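Local coordinates for D-alanyl-D-alanine carboxypeptidase (Streptococcus pneumoniae R6, PDB 1XP4), which probably removes the C-terminal D-alanine from cell-wall precursor peptides, as a serine-type D-Ala-D-Ala carboxypeptidase that regulates peptidoglycan synthesis, at residues A[346-351]-A[366-371]. Sequence-based numbering, arbitrary orientation.
Sequences VGHLTY and RPSFEM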
# COMPACT_ATOMS: atom_id res chain seq x y z
N VAL A 346 -18.63 21.39 -5.48
CA VAL A 346 -19.76 22.03 -4.81
C VAL A 346 -20.47 21.14 -3.78
O VAL A 346 -21.36 21.60 -3.06
CB VAL A 346 -20.79 22.52 -5.85
CG1 VAL A 346 -21.80 23.43 -5.19
CG2 VAL A 346 -20.07 23.27 -6.95
N GLY A 347 -20.06 19.89 -3.71
CA GLY A 347 -20.68 18.98 -2.76
C GLY A 347 -20.02 17.63 -2.81
O GLY A 347 -19.05 17.44 -3.55
N HIS A 348 -20.53 16.68 -2.04
CA HIS A 348 -19.97 15.34 -2.02
C HIS A 348 -21.03 14.25 -1.94
O HIS A 348 -22.05 14.41 -1.27
CB HIS A 348 -19.00 15.20 -0.84
CG HIS A 348 -17.71 15.94 -1.03
ND1 HIS A 348 -17.57 17.29 -0.78
CD2 HIS A 348 -16.51 15.52 -1.51
CE1 HIS A 348 -16.34 17.67 -1.08
NE2 HIS A 348 -15.68 16.62 -1.53
N LEU A 349 -20.79 13.16 -2.66
CA LEU A 349 -21.68 12.01 -2.66
C LEU A 349 -21.02 11.00 -1.73
O LEU A 349 -19.95 10.49 -2.04
CB LEU A 349 -21.77 11.39 -4.06
CG LEU A 349 -23.04 11.52 -4.90
CD1 LEU A 349 -22.85 10.77 -6.21
CD2 LEU A 349 -24.23 10.96 -4.14
N THR A 350 -21.63 10.72 -0.58
CA THR A 350 -21.03 9.78 0.36
C THR A 350 -21.79 8.48 0.39
O THR A 350 -23.02 8.47 0.39
CB THR A 350 -20.99 10.35 1.78
OG1 THR A 350 -22.33 10.50 2.26
CG2 THR A 350 -20.30 11.70 1.80
N TYR A 351 -21.05 7.37 0.41
CA TYR A 351 -21.65 6.04 0.44
C TYR A 351 -21.84 5.60 1.89
O TYR A 351 -20.87 5.38 2.62
CB TYR A 351 -20.74 5.05 -0.31
CG TYR A 351 -21.08 3.58 -0.16
CD1 TYR A 351 -22.40 3.15 -0.01
CD2 TYR A 351 -20.09 2.61 -0.22
CE1 TYR A 351 -22.72 1.80 0.08
CE2 TYR A 351 -20.39 1.25 -0.14
CZ TYR A 351 -21.71 0.85 0.01
OH TYR A 351 -22.02 -0.49 0.08
N ARG A 366 -15.26 7.34 5.39
CA ARG A 366 -16.09 6.51 4.54
C ARG A 366 -16.10 7.24 3.20
O ARG A 366 -16.06 8.47 3.16
CB ARG A 366 -17.48 6.37 5.17
CG ARG A 366 -17.55 5.19 6.16
CD ARG A 366 -16.28 5.06 7.01
NE ARG A 366 -16.36 4.01 8.02
CZ ARG A 366 -15.39 3.72 8.88
NH1 ARG A 366 -14.25 4.40 8.86
NH2 ARG A 366 -15.55 2.76 9.78
N PRO A 367 -16.13 6.49 2.09
CA PRO A 367 -16.12 7.06 0.74
C PRO A 367 -17.10 8.18 0.40
O PRO A 367 -18.31 8.06 0.57
CB PRO A 367 -16.32 5.84 -0.16
CG PRO A 367 -17.11 4.91 0.71
CD PRO A 367 -16.41 5.05 2.04
N SER A 368 -16.53 9.28 -0.08
CA SER A 368 -17.29 10.45 -0.49
C SER A 368 -16.63 10.89 -1.79
O SER A 368 -15.41 11.01 -1.87
CB SER A 368 -17.20 11.57 0.55
OG SER A 368 -15.97 12.27 0.47
N PHE A 369 -17.45 11.11 -2.81
CA PHE A 369 -16.94 11.51 -4.11
C PHE A 369 -17.39 12.94 -4.42
O PHE A 369 -18.55 13.30 -4.21
CB PHE A 369 -17.45 10.53 -5.17
CG PHE A 369 -17.37 9.10 -4.73
CD1 PHE A 369 -18.40 8.53 -3.99
CD2 PHE A 369 -16.25 8.32 -5.03
CE1 PHE A 369 -18.31 7.20 -3.55
CE2 PHE A 369 -16.15 7.00 -4.59
CZ PHE A 369 -17.18 6.44 -3.85
N GLU A 370 -16.46 13.76 -4.90
CA GLU A 370 -16.76 15.15 -5.20
C GLU A 370 -17.72 15.35 -6.37
O GLU A 370 -17.64 14.68 -7.39
CB GLU A 370 -15.47 15.93 -5.46
CG GLU A 370 -14.54 15.93 -4.26
CD GLU A 370 -13.33 16.82 -4.45
OE1 GLU A 370 -12.60 16.65 -5.45
OE2 GLU A 370 -13.10 17.70 -3.57
N MSE A 371 -18.65 16.27 -6.17
CA MSE A 371 -19.65 16.61 -7.17
C MSE A 371 -19.40 18.05 -7.58
O MSE A 371 -19.43 18.97 -6.76
CB MSE A 371 -21.05 16.43 -6.60
CG MSE A 371 -21.40 14.98 -6.33
SE MSE A 371 -21.62 13.91 -7.92
CE MSE A 371 -23.43 14.42 -8.34
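Leu349 and Phe369 form an antiparallel hydrogen-bonded pair at the middle of this ladder: Leu349 N gives to Phe369 O at 2.7 Å, and Phe369 N returns the bond to Leu349 O. Toward the 351 end, the backbone oxygen of Pro367 takes the N-H of Tyr351 (N to O 2.8 Å), the donor standing almost in line with the C=O. At the other end the pairing is irregular. Met371 O receives a straight, in-plane bond from Val346 N (2.9 Å) and a weak, bent one from Gly347 N, so two successive residues face one partner. Met371 N answers to Gly347 O, approaching from well above the carbonyl plane (44° out of it).

The two faces of the ladder differ in character. On one, selenomethionine Met371 lays SE against Leu349 CD1 at 3.8 Å; Leu349 and Phe369 also pack on Ile313 of strand 313-318, so that strand covers part of this face. On the other, the imidazole of His348 runs alongside the Glu370 chain, both side chains pointing the same way. Ring and carboxylate planes are 39° apart, and NE2 reaches OE2 only through a weak hydrogen bond of 3.5 Å. Further along the same face, Thr350 turns its methyl CG2 to Ser368 CB. Beyond the ladder, Pro367 CG meets Tyr351 near the edge of its ring, while the phenol OH makes a weak bond to Gln325.

On the edge turned away from 366-371, the backbones of His348 and Thr350 are hydrogen-bonded to those of Pro331 and Phe329. Two neighbouring residues opposite Met371 make a classic beta bulge, here interrupting an antiparallel strand pair in the PBP5-type C-terminal domain, away from the predicted active site.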